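Side-chain contacts in glycosyl transferases group 1 family protein (Francisella tularensis subsp. tularensis, PDB 5I45), which probably transfers a sugar from an activated donor to an acceptor, as GT-B glycosyltransferases do, and is represented here by its C-terminal domain: residues Q19-K24 against D60-V65; K56-W61 against L174-K179; S107-L112 against L129-S134; Y157-E160 against Q165-A168. All blocks are in the same frame, centred on the assembly; numbering follows the deposited sequence. Where two conformers were deposited one is given.

Contact 1: Q19-K24 against D60-V65; sequences QQWQDK and DWTAVV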
loop_
_atom_site.group_PDB
_atom_site.type_symbol
_atom_site.label_atom_id
_atom_site.label_comp_id
_atom_site.label_asym_id
_atom_site.label_seq_id
_atom_site.Cartn_x
_atom_site.Cartn_y
_atom_site.Cartn_z
ATOM N N GLN A 19 3.190 13.967 9.841
ATOM C CA GLN A 19 4.287 14.862 9.461
ATOM C C GLN A 19 5.134 14.215 8.351
ATOM O O GLN A 19 5.554 14.892 7.437
ATOM C CB GLN A 19 5.172 15.230 10.669
ATOM C CG GLN A 19 6.238 16.266 10.321
ATOM C CD GLN A 19 5.625 17.559 9.891
ATOM O OE1 GLN A 19 4.941 18.206 10.674
ATOM N NE2 GLN A 19 5.827 17.939 8.622
ATOM N N GLN A 20 5.375 12.909 8.440
ATOM C CA GLN A 20 6.134 12.208 7.389
ATOM C C GLN A 20 5.405 12.326 6.046
ATOM O O GLN A 20 6.040 12.563 5.026
ATOM C CB GLN A 20 6.334 10.736 7.733
ATOM C CG GLN A 20 7.087 10.428 9.010
ATOM C CD GLN A 20 8.466 11.021 9.022
ATOM O OE1 GLN A 20 8.792 11.899 9.858
ATOM N NE2 GLN A 20 9.271 10.632 8.046
ATOM N N TRP A 21 4.079 12.193 6.063
ATOM C CA TRP A 21 3.298 12.385 4.845
ATOM C C TRP A 21 3.421 13.829 4.353
ATOM O O TRP A 21 3.655 14.060 3.160
ATOM C CB TRP A 21 1.829 12.005 5.072
ATOM C CG TRP A 21 1.010 12.308 3.878
ATOM C CD1 TRP A 21 0.316 13.465 3.652
ATOM C CD2 TRP A 21 0.884 11.525 2.676
ATOM N NE1 TRP A 21 -0.232 13.450 2.393
ATOM C CE2 TRP A 21 0.083 12.267 1.779
ATOM C CE3 TRP A 21 1.365 10.280 2.269
ATOM C CZ2 TRP A 21 -0.262 11.789 0.515
ATOM C CZ3 TRP A 21 1.026 9.828 0.998
ATOM C CH2 TRP A 21 0.235 10.576 0.154
ATOM N N GLN A 22 3.264 14.812 5.249
ATOM C CA GLN A 22 3.414 16.210 4.824
ATOM C C GLN A 22 4.758 16.456 4.140
ATOM O O GLN A 22 4.818 17.184 3.136
ATOM C CB GLN A 22 3.227 17.169 6.013
ATOM C CG GLN A 22 1.801 17.276 6.487
ATOM C CD GLN A 22 0.895 17.804 5.407
ATOM O OE1 GLN A 22 1.170 18.885 4.831
ATOM N NE2 GLN A 22 -0.176 17.091 5.111
ATOM N N ASP A 23 5.817 15.832 4.636
ATOM C CA ASP A 23 7.169 16.081 4.103
ATOM C C ASP A 23 7.323 15.589 2.680
ATOM O O ASP A 23 8.232 16.008 1.999
ATOM C CB ASP A 23 8.235 15.400 4.968
ATOM C CG ASP A 23 8.365 15.996 6.363
ATOM O OD1 ASP A 23 7.832 17.076 6.652
ATOM O OD2 ASP A 23 9.009 15.312 7.170
ATOM N N LYS A 24 6.420 14.716 2.218
ATOM C CA LYS A 24 6.467 14.244 0.809
ATOM C C LYS A 24 5.975 15.280 -0.200
ATOM O O LYS A 24 6.184 15.133 -1.402
ATOM C CB LYS A 24 5.680 12.940 0.655
ATOM C CG LYS A 24 6.246 11.770 1.477
ATOM C CD LYS A 24 7.676 11.436 1.090
ATOM C CE LYS A 24 8.141 10.123 1.694
ATOM N NZ LYS A 24 9.563 9.868 1.373
ATOM N N ASP A 60 -9.633 13.618 1.655
ATOM C CA ASP A 60 -8.367 13.821 2.366
ATOM C C ASP A 60 -7.340 12.699 2.169
ATOM O O ASP A 60 -6.228 12.786 2.661
ATOM C CB ASP A 60 -8.609 13.949 3.876
ATOM C CG ASP A 60 -9.254 15.261 4.277
ATOM O OD1 ASP A 60 -9.072 16.299 3.607
ATOM O OD2 ASP A 60 -9.922 15.253 5.330
ATOM N N TRP A 61 -7.741 11.659 1.432
ATOM C CA TRP A 61 -6.904 10.495 1.204
ATOM C C TRP A 61 -6.326 10.504 -0.187
ATOM O O TRP A 61 -6.983 10.929 -1.157
ATOM C CB TRP A 61 -7.682 9.198 1.496
ATOM C CG TRP A 61 -7.849 8.986 2.994
ATOM C CD1 TRP A 61 -8.656 9.701 3.846
ATOM C CD2 TRP A 61 -7.127 8.062 3.820
ATOM N NE1 TRP A 61 -8.484 9.273 5.136
ATOM C CE2 TRP A 61 -7.575 8.235 5.135
ATOM C CE3 TRP A 61 -6.148 7.086 3.555
ATOM C CZ2 TRP A 61 -7.072 7.475 6.189
ATOM C CZ3 TRP A 61 -5.664 6.336 4.604
ATOM C CH2 TRP A 61 -6.120 6.545 5.907
ATOM N N THR A 62 -5.112 9.992 -0.297
ATOM C CA THR A 62 -4.374 9.953 -1.561
ATOM C C THR A 62 -3.730 8.591 -1.713
ATOM O O THR A 62 -3.246 8.041 -0.751
ATOM C CB THR A 62 -3.311 11.053 -1.542
ATOM O OG1 THR A 62 -3.991 12.296 -1.536
ATOM C CG2 THR A 62 -2.354 10.976 -2.736
ATOM N N ALA A 63 -3.745 8.051 -2.919
ATOM C CA ALA A 63 -3.091 6.807 -3.235
ATOM C C ALA A 63 -1.825 7.103 -4.014
ATOM O O ALA A 63 -1.860 7.933 -4.933
ATOM C CB ALA A 63 -4.011 5.916 -4.063
ATOM N N VAL A 64 -0.742 6.389 -3.707
ATOM C CA VAL A 64 0.528 6.523 -4.393
ATOM C C VAL A 64 0.992 5.180 -4.910
ATOM O O VAL A 64 0.888 4.148 -4.233
ATOM C CB VAL A 64 1.643 7.197 -3.534
ATOM C CG1 VAL A 64 1.319 8.649 -3.285
ATOM C CG2 VAL A 64 1.876 6.487 -2.225
ATOM N N VAL A 65 1.493 5.192 -6.138
ATOM C CA VAL A 65 2.075 4.004 -6.732
ATOM C C VAL A 65 3.594 4.239 -6.689
ATOM O O VAL A 65 4.105 5.181 -7.353
ATOM C CB VAL A 65 1.605 3.831 -8.166
ATOM C CG1 VAL A 65 2.291 2.629 -8.801
ATOM C CG2 VAL A 65 0.089 3.681 -8.203
#
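W21 of helix 17-23 packs against T62 and V64 of strand 61-66 in a buried helix-on-sheet contact of the C-terminal Rossmann-like domain, the half of the GT-B fold held in this chain. The helix lies against one face of the parallel sheet, and W21 alone spans the gap: the nearest pair of CA atoms, those of W21 and T62, are still 10.3 Å apart. CG of W21 stands anti to the backbone N (chi1 175°), which sends the indole out from the helix with its six-membered ring leading. T62 and V64, two apart on the strand, both turn their CB toward the helix, while W61 and A63 face the other side, where A63 meets helix 44-57. W21 and T62 cross at about a right angle, W21 CZ2 approaching T62 CB to 3.8 Å. The polar ends look elsewhere: W21 NE1 donates to the carbonyl of G28 and T62 OG1 bonds to that of P27, so the chain leading into strand 30-35 satisfies both buried groups. I26 touches W21 and V64 and adds to the apolar surroundings. Farther along the strand, the ring edge of W21 meets V64, with CH2 of W21 4.1 Å from CG1 of V64.

Contact 2: K56-W61 against L174-K179; sequences KKYPDW and LISDSK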
loop_
_atom_site.group_PDB
_atom_site.type_symbol
_atom_site.label_atom_id
_atom_site.label_comp_id
_atom_site.label_asym_id
_atom_site.label_seq_id
_atom_site.Cartn_x
_atom_site.Cartn_y
_atom_site.Cartn_z
ATOM N N LYS A 56 -13.108 8.828 -4.370
ATOM C CA LYS A 56 -14.203 9.756 -4.638
ATOM C C LYS A 56 -14.912 10.078 -3.324
ATOM O O LYS A 56 -15.383 11.197 -3.103
ATOM C CB LYS A 56 -15.203 9.140 -5.606
ATOM C CG LYS A 56 -14.745 9.079 -7.046
ATOM C CD LYS A 56 -15.574 8.062 -7.824
ATOM C CE LYS A 56 -15.009 7.768 -9.204
ATOM N NZ LYS A 56 -15.465 8.765 -10.208
ATOM N N LYS A 57 -14.984 9.087 -2.449
ATOM C CA LYS A 57 -15.652 9.200 -1.170
ATOM C C LYS A 57 -14.852 9.932 -0.064
ATOM O O LYS A 57 -15.420 10.494 0.865
ATOM C CB LYS A 57 -16.021 7.774 -0.724
ATOM C CG LYS A 57 -16.880 7.725 0.494
ATOM C CD LYS A 57 -17.312 6.298 0.832
ATOM C CE LYS A 57 -18.103 6.317 2.119
ATOM N NZ LYS A 57 -18.352 4.919 2.599
ATOM N N TYR A 58 -13.523 9.915 -0.169
ATOM C CA TYR A 58 -12.649 10.451 0.873
ATOM C C TYR A 58 -11.610 11.447 0.363
ATOM O O TYR A 58 -10.452 11.086 0.076
ATOM C CB TYR A 58 -11.912 9.281 1.520
ATOM C CG TYR A 58 -12.812 8.321 2.219
ATOM C CD1 TYR A 58 -13.444 8.684 3.396
ATOM C CD2 TYR A 58 -13.011 7.055 1.722
ATOM C CE1 TYR A 58 -14.266 7.797 4.048
ATOM C CE2 TYR A 58 -13.826 6.159 2.368
ATOM C CZ TYR A 58 -14.456 6.525 3.534
ATOM O OH TYR A 58 -15.261 5.596 4.178
ATOM N N PRO A 59 -12.009 12.716 0.267
ATOM C CA PRO A 59 -11.128 13.735 -0.285
ATOM C C PRO A 59 -9.776 13.953 0.377
ATOM O O PRO A 59 -8.847 14.386 -0.293
ATOM C CB PRO A 59 -11.989 15.000 -0.196
ATOM C CG PRO A 59 -13.377 14.478 -0.402
ATOM C CD PRO A 59 -13.399 13.214 0.387
ATOM N N ASP A 60 -9.633 13.618 1.655
ATOM C CA ASP A 60 -8.367 13.821 2.366
ATOM C C ASP A 60 -7.340 12.699 2.169
ATOM O O ASP A 60 -6.228 12.786 2.661
ATOM C CB ASP A 60 -8.609 13.949 3.876
ATOM C CG ASP A 60 -9.254 15.261 4.277
ATOM O OD1 ASP A 60 -9.072 16.299 3.607
ATOM O OD2 ASP A 60 -9.922 15.253 5.330
ATOM N N TRP A 61 -7.741 11.659 1.432
ATOM C CA TRP A 61 -6.904 10.495 1.204
ATOM C C TRP A 61 -6.326 10.504 -0.187
ATOM O O TRP A 61 -6.983 10.929 -1.157
ATOM C CB TRP A 61 -7.682 9.198 1.496
ATOM C CG TRP A 61 -7.849 8.986 2.994
ATOM C CD1 TRP A 61 -8.656 9.701 3.846
ATOM C CD2 TRP A 61 -7.127 8.062 3.820
ATOM N NE1 TRP A 61 -8.484 9.273 5.136
ATOM C CE2 TRP A 61 -7.575 8.235 5.135
ATOM C CE3 TRP A 61 -6.148 7.086 3.555
ATOM C CZ2 TRP A 61 -7.072 7.475 6.189
ATOM C CZ3 TRP A 61 -5.664 6.336 4.604
ATOM C CH2 TRP A 61 -6.120 6.545 5.907
ATOM N N LEU A 174 -11.197 0.609 6.538
ATOM C CA LEU A 174 -10.036 1.103 7.281
ATOM C C LEU A 174 -9.998 2.616 7.369
ATOM O O LEU A 174 -9.538 3.153 8.355
ATOM C CB LEU A 174 -8.744 0.580 6.699
ATOM C CG LEU A 174 -8.505 -0.937 6.857
ATOM C CD1 LEU A 174 -7.289 -1.344 6.078
ATOM C CD2 LEU A 174 -8.294 -1.259 8.322
ATOM N N ILE A 175 -10.455 3.303 6.335
ATOM C CA ILE A 175 -10.479 4.756 6.360
ATOM C C ILE A 175 -11.618 5.234 7.244
ATOM O O ILE A 175 -11.457 6.212 7.978
ATOM C CB ILE A 175 -10.629 5.326 4.954
ATOM C CG1 ILE A 175 -9.381 5.005 4.140
ATOM C CG2 ILE A 175 -10.876 6.823 5.030
ATOM C CD1 ILE A 175 -9.539 5.244 2.652
ATOM N N SER A 176 -12.751 4.556 7.203
ATOM C CA SER A 176 -13.897 5.010 7.976
ATOM C C SER A 176 -13.886 4.689 9.447
ATOM O O SER A 176 -14.660 5.299 10.208
ATOM C CB SER A 176 -15.151 4.420 7.435
ATOM O OG SER A 176 -16.196 4.876 8.236
ATOM N N ASP A 177 -13.098 3.685 9.832
ATOM C CA ASP A 177 -12.932 3.315 11.250
ATOM C C ASP A 177 -11.474 3.352 11.637
ATOM O O ASP A 177 -10.778 2.377 11.553
ATOM C CB ASP A 177 -13.548 1.916 11.464
ATOM C CG ASP A 177 -13.656 1.518 12.908
ATOM O OD1 ASP A 177 -12.949 2.076 13.775
ATOM O OD2 ASP A 177 -14.475 0.595 13.178
ATOM N N SER A 178 -11.011 4.533 12.000
ATOM C CA SER A 178 -9.607 4.730 12.322
ATOM C C SER A 178 -9.172 3.928 13.534
ATOM O O SER A 178 -8.040 3.470 13.580
ATOM C CB SER A 178 -9.286 6.204 12.510
ATOM O OG SER A 178 -9.944 6.736 13.617
ATOM N N LYS A 179 -10.053 3.758 14.526
ATOM C CA LYS A 179 -9.661 2.972 15.687
ATOM C C LYS A 179 -9.377 1.528 15.274
ATOM O O LYS A 179 -8.436 0.929 15.727
ATOM C CB LYS A 179 -10.717 3.052 16.793
ATOM C CG LYS A 179 -10.732 4.390 17.516
ATOM C CD LYS A 179 -11.852 4.472 18.544
ATOM C CE LYS A 179 -13.170 5.041 18.011
ATOM N NZ LYS A 179 -14.003 4.202 17.094
HETATM O O HOH W 1 -16.672 6.983 6.237
#
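In this Rossmann-like domain of the GT-B type, the link from helix 44-57 into strand 61-66 is a type I beta turn, Y58 to W61, and the aromatic residues at its two ends clasp I175 near the end of helix 164-176. I175 CG1 stands anti to the carbonyl carbon (chi1 -66°) and CG2 anti to the backbone N, which spreads the two branches over the two aromatic residues. Methyl CG2 is wedged between the rings: it sits over the centre of Y58, a CH-pi contact 3.5 Å from the centroid and 10° off the normal, and lies 3.4 Å from W61 NE1. Methylene CG1 is left to W61, 3.7 Å from the centroid of its six-membered ring and 5° off the normal. K57 CG lies over the opposite face of Y58, offset toward the rim.

At the outer margin the chemistry turns polar. Y58 OH is 3.5 Å from S176 CB and accepts a hydrogen bond from a water in its ring plane, 2.9 Å from OH; in the S176 conformer described, this water also bonds to S176 OG. The hydroxyl also bonds D172, which forms a salt bridge with K57. The contact is thus graded, with CH-pi packing inside and outside it a network partly mediated by water in that conformer, whose lysine would probably stabilise the negative charge of D172.

Contact 3: S107-L112 against L129-S134; sequences SWYRAL and LEAMAS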
loop_
_atom_site.group_PDB
_atom_site.type_symbol
_atom_site.label_atom_id
_atom_site.label_comp_id
_atom_site.label_asym_id
_atom_site.label_seq_id
_atom_site.Cartn_x
_atom_site.Cartn_y
_atom_site.Cartn_z
ATOM N N SER A 107 11.211 5.215 3.893
ATOM C CA SER A 107 10.562 6.459 4.283
ATOM C C SER A 107 9.128 6.515 3.778
ATOM O O SER A 107 8.291 7.180 4.391
ATOM C CB SER A 107 11.328 7.708 3.777
ATOM O OG SER A 107 11.231 7.866 2.392
ATOM N N TRP A 108 8.860 5.894 2.634
ATOM C CA TRP A 108 7.487 5.872 2.130
ATOM C C TRP A 108 6.590 5.060 3.029
ATOM O O TRP A 108 5.493 5.476 3.340
ATOM C CB TRP A 108 7.390 5.366 0.679
ATOM C CG TRP A 108 7.551 6.453 -0.304
ATOM C CD1 TRP A 108 8.625 6.705 -1.089
ATOM C CD2 TRP A 108 6.614 7.494 -0.560
ATOM N NE1 TRP A 108 8.400 7.807 -1.861
ATOM C CE2 TRP A 108 7.173 8.322 -1.549
ATOM C CE3 TRP A 108 5.345 7.793 -0.066
ATOM C CZ2 TRP A 108 6.509 9.448 -2.047
ATOM C CZ3 TRP A 108 4.688 8.913 -0.573
ATOM C CH2 TRP A 108 5.264 9.701 -1.538
ATOM N N TYR A 109 7.052 3.904 3.490
ATOM C CA TYR A 109 6.225 3.131 4.410
ATOM C C TYR A 109 5.879 3.969 5.636
ATOM O O TYR A 109 4.743 3.927 6.122
ATOM C CB TYR A 109 6.896 1.839 4.843
ATOM C CG TYR A 109 6.935 0.775 3.783
ATOM C CD1 TYR A 109 5.787 0.094 3.429
ATOM C CD2 TYR A 109 8.113 0.439 3.143
ATOM C CE1 TYR A 109 5.816 -0.917 2.503
ATOM C CE2 TYR A 109 8.136 -0.563 2.191
ATOM C CZ TYR A 109 6.981 -1.229 1.893
ATOM O OH TYR A 109 6.989 -2.239 0.951
ATOM N N ARG A 110 6.848 4.756 6.097
ATOM C CA ARG A 110 6.636 5.613 7.276
ATOM C C ARG A 110 5.623 6.729 7.072
ATOM O O ARG A 110 5.111 7.289 8.037
ATOM C CB ARG A 110 7.973 6.197 7.748
ATOM C CG ARG A 110 8.785 5.203 8.526
ATOM C CD ARG A 110 10.000 5.822 9.194
ATOM N NE ARG A 110 11.146 5.968 8.300
ATOM C CZ ARG A 110 11.995 4.986 7.993
ATOM N NH1 ARG A 110 11.813 3.738 8.470
ATOM N NH2 ARG A 110 13.027 5.249 7.185
ATOM N N ALA A 111 5.342 7.064 5.819
ATOM C CA ALA A 111 4.395 8.115 5.483
ATOM C C ALA A 111 2.983 7.588 5.223
ATOM O O ALA A 111 2.057 8.393 5.128
ATOM C CB ALA A 111 4.879 8.890 4.268
ATOM N N LEU A 112 2.823 6.259 5.110
ATOM C CA LEU A 112 1.542 5.683 4.676
ATOM C C LEU A 112 0.728 5.039 5.780
ATOM O O LEU A 112 1.268 4.329 6.628
ATOM C CB LEU A 112 1.821 4.601 3.612
ATOM C CG LEU A 112 2.440 5.132 2.327
ATOM C CD1 LEU A 112 2.988 3.981 1.501
ATOM C CD2 LEU A 112 1.491 6.014 1.540
ATOM N N LEU A 129 5.467 -7.603 4.994
ATOM C CA LEU A 129 6.267 -7.545 6.216
ATOM C C LEU A 129 6.873 -6.165 6.450
ATOM O O LEU A 129 6.893 -5.678 7.588
ATOM C CB LEU A 129 7.358 -8.596 6.205
ATOM C CG LEU A 129 6.874 -10.030 6.207
ATOM C CD1 LEU A 129 8.061 -10.951 6.056
ATOM C CD2 LEU A 129 6.100 -10.349 7.467
ATOM N N GLU A 130 7.374 -5.538 5.397
ATOM C CA GLU A 130 7.974 -4.200 5.504
ATOM C C GLU A 130 6.903 -3.201 5.972
ATOM O O GLU A 130 7.170 -2.340 6.817
ATOM C CB GLU A 130 8.557 -3.784 4.155
ATOM C CG GLU A 130 9.829 -4.530 3.747
ATOM C CD GLU A 130 10.216 -4.344 2.270
ATOM O OE1 GLU A 130 9.549 -3.626 1.531
ATOM O OE2 GLU A 130 11.214 -4.963 1.837
ATOM N N ALA A 131 5.713 -3.312 5.398
ATOM C CA ALA A 131 4.597 -2.429 5.744
ATOM C C ALA A 131 4.177 -2.647 7.198
ATOM O O ALA A 131 3.982 -1.684 7.943
ATOM C CB ALA A 131 3.438 -2.648 4.818
HETATM N N MSE A 132 4.042 -3.903 7.606
HETATM C CA MSE A 132 3.659 -4.214 8.977
HETATM C C MSE A 132 4.699 -3.774 9.978
HETATM O O MSE A 132 4.358 -3.278 11.047
HETATM C CB MSE A 132 3.376 -5.720 9.084
HETATM C CG MSE A 132 2.144 -6.083 8.241
HETATM SE SE MSE A 132 2.005 -7.996 7.791
HETATM C CE MSE A 132 1.139 -8.632 9.472
ATOM N N ALA A 133 5.968 -3.941 9.640
ATOM C CA ALA A 133 7.058 -3.472 10.513
ATOM C C ALA A 133 7.016 -1.952 10.680
ATOM O O ALA A 133 7.515 -1.435 11.687
ATOM C CB ALA A 133 8.399 -3.934 9.969
ATOM N N SER A 134 6.429 -1.272 9.703
ATOM C CA SER A 134 6.311 0.169 9.764
ATOM C C SER A 134 4.984 0.627 10.353
ATOM O O SER A 134 4.707 1.812 10.370
ATOM C CB SER A 134 6.473 0.762 8.367
ATOM O OG SER A 134 7.641 0.271 7.717
#
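Y109, with E130 and S134 as its main partners, carries the meeting of helices 104-111 and 126-133. The tyrosine turns toward the second helix and lies across its backbone, where the closest CA atoms, of Y109 and A131, are 5.9 Å apart. E130 comes over one ring face: its CB makes a CH-pi contact 4.1 Å from the ring centroid and 28° off the normal, displaced toward the hydroxyl end. The glutamate chain is extended beyond CG, and this carries the carboxylate along to the phenol, where E130 OE1 lies 3.0 Å from Y109 OH. Ring and carboxylate planes stand 76° apart, so the acid group is far from stacked on the phenol.

Both helices belong to the alternating strands and helices of the C-terminal Rossmann-like domain of a GT-B protein. Strand 114-117 lies between them in the chain, and A131 and M132, a selenomethionine, touch the following strand 137-140. M132 points away from Y109 and packs instead on helix 178-195, while the tyrosine ring also stacks with F35, the last residue of strand 30-35.

S134 packs at the other end of the tyrosine side chain, at CB. Its OG, anti to the carbonyl carbon, folds back along the helix and donates to E130 O at 2.8 Å, tilted 24° from the carbonyl plane. That bond fixes the hydroxyl beside the root of the tyrosine, 3.4 Å from Y109 CB. Between these two contacts A131 offers its small methyl, and Y109 CE1 meets A131 CB at 3.7 Å.

Contact 4: Y157-E160 against Q165-A168; sequences YLVE and QQIA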
loop_
_atom_site.group_PDB
_atom_site.type_symbol
_atom_site.label_atom_id
_atom_site.label_comp_id
_atom_site.label_asym_id
_atom_site.label_seq_id
_atom_site.Cartn_x
_atom_site.Cartn_y
_atom_site.Cartn_z
ATOM N N TYR A 157 -5.805 -7.570 6.185
ATOM C CA TYR A 157 -6.929 -8.098 5.444
ATOM C C TYR A 157 -6.438 -8.890 4.294
ATOM O O TYR A 157 -5.321 -8.664 3.758
ATOM C CB TYR A 157 -7.869 -6.978 4.996
ATOM C CG TYR A 157 -8.482 -6.435 6.220
ATOM C CD1 TYR A 157 -9.631 -6.994 6.745
ATOM C CD2 TYR A 157 -7.801 -5.492 6.969
ATOM C CE1 TYR A 157 -10.158 -6.536 7.947
ATOM C CE2 TYR A 157 -8.289 -5.041 8.164
ATOM C CZ TYR A 157 -9.456 -5.571 8.668
ATOM O OH TYR A 157 -9.920 -5.094 9.856
ATOM N N LEU A 158 -7.258 -9.866 3.948
ATOM C CA LEU A 158 -6.996 -10.696 2.784
ATOM C C LEU A 158 -8.088 -10.464 1.750
ATOM O O LEU A 158 -9.281 -10.378 2.066
ATOM C CB LEU A 158 -6.936 -12.171 3.170
ATOM C CG LEU A 158 -5.701 -12.519 3.985
ATOM C CD1 LEU A 158 -5.778 -13.910 4.575
ATOM C CD2 LEU A 158 -4.425 -12.373 3.180
ATOM N N VAL A 159 -7.669 -10.368 0.509
ATOM C CA VAL A 159 -8.605 -10.259 -0.606
ATOM C C VAL A 159 -8.246 -11.280 -1.651
ATOM O O VAL A 159 -7.127 -11.748 -1.716
ATOM C CB VAL A 159 -8.619 -8.851 -1.238
ATOM C CG1 VAL A 159 -9.119 -7.844 -0.216
ATOM C CG2 VAL A 159 -7.265 -8.426 -1.783
ATOM N N GLU A 160 -9.232 -11.628 -2.468
ATOM C CA GLU A 160 -8.929 -12.450 -3.629
ATOM C C GLU A 160 -8.140 -11.639 -4.647
ATOM O O GLU A 160 -8.307 -10.421 -4.738
ATOM C CB GLU A 160 -10.220 -12.940 -4.276
ATOM C CG GLU A 160 -11.004 -13.901 -3.386
ATOM C CD GLU A 160 -10.267 -15.183 -3.105
ATOM O OE1 GLU A 160 -9.595 -15.732 -4.001
ATOM O OE2 GLU A 160 -10.396 -15.673 -1.961
ATOM N N GLN A 165 -13.001 -4.414 -6.347
ATOM C CA GLN A 165 -14.026 -4.040 -5.369
ATOM C C GLN A 165 -13.716 -4.588 -3.976
ATOM O O GLN A 165 -14.026 -3.934 -2.994
ATOM C CB GLN A 165 -15.439 -4.445 -5.816
ATOM C CG GLN A 165 -16.551 -3.742 -5.036
ATOM C CD GLN A 165 -16.437 -2.234 -5.116
ATOM O OE1 GLN A 165 -16.241 -1.680 -6.190
ATOM N NE2 GLN A 165 -16.500 -1.568 -3.958
ATOM N N GLN A 166 -13.121 -5.783 -3.879
ATOM C CA GLN A 166 -12.771 -6.303 -2.562
ATOM C C GLN A 166 -11.712 -5.397 -1.902
ATOM O O GLN A 166 -11.779 -5.127 -0.710
ATOM C CB GLN A 166 -12.290 -7.745 -2.621
ATOM C CG GLN A 166 -13.396 -8.733 -2.860
ATOM C CD GLN A 166 -12.893 -10.149 -2.929
ATOM O OE1 GLN A 166 -11.876 -10.485 -2.298
ATOM N NE2 GLN A 166 -13.599 -10.993 -3.676
ATOM N N ILE A 167 -10.738 -4.931 -2.676
ATOM C CA ILE A 167 -9.747 -3.987 -2.138
ATOM C C ILE A 167 -10.453 -2.693 -1.690
ATOM O O ILE A 167 -10.211 -2.202 -0.590
ATOM C CB ILE A 167 -8.649 -3.684 -3.163
ATOM C CG1 ILE A 167 -7.828 -4.939 -3.517
ATOM C CG2 ILE A 167 -7.722 -2.592 -2.613
ATOM C CD1 ILE A 167 -6.902 -4.751 -4.696
ATOM N N ALA A 168 -11.326 -2.156 -2.535
ATOM C CA ALA A 168 -12.041 -0.943 -2.164
ATOM C C ALA A 168 -12.825 -1.090 -0.887
ATOM O O ALA A 168 -12.859 -0.169 -0.067
ATOM C CB ALA A 168 -12.954 -0.511 -3.298
#
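From strand 157-158 the backbone stays extended through V159 and E160, then doubles back within a few residues into helix 164-176, whose first turns hold Q165-A168; V159 and Q166 come nearest, with CA atoms 6.1 Å apart. This is a local strand-to-helix connection at the edge of the parallel sheet in the GT-B-type C-terminal domain, strand 157-158 being outermost there.

Q166 turns its CB toward the strand side, and its chain, extended beyond CG, carries the amide past V159 to the backbone of E160. E160 N donates to Q166 OE1 at 2.9 Å with an N-H...O angle of 166°, nearly straight, though the donor is tilted 28° from the carbonyl plane of the amide. The E160 side chain runs beside the glutamine in the same direction before bending at chi2 (-64°), with E160 CB 3.6 Å from Q166 OE1. V159, one residue before, turns its CB toward the helix: its CG2 meets I167 CG1 at 3.9 Å, the two side chains crossing at about a right angle, and its CB lies 4.1 Å from Q166 CB. I167 passes on to E46 and A50 of helix 44-57.

A side-chain amide thus supplies the acceptor for the backbone N-H of E160, beside the apolar touch of V159 on I167.

In the fold
Contacts 1 and 3 are buried, whereas contacts 2 and 4 lie partly open to solvent. Contacts 1, 2 and 3 all rest on aromatic rings, contact 2 adding water-linked hydroxyls at its edge; contact 4 alone has a direct, clear hydrogen bond across its segments. Contacts 1 and 2 overlap at D60 and W61: contact 1 uses T62 and V64 on one side of strand 61-66, contact 2 the W61 ring on the other. Contacts 2 and 4 both draw on helix 164-176 and touch where L174 packs on Y157. Contact 3 meets contact 1 through K24 and S107, a probable hydrogen bond. Contacts 3 and 4 lie on opposite sides of the chain's centre, centres about 19 Å apart.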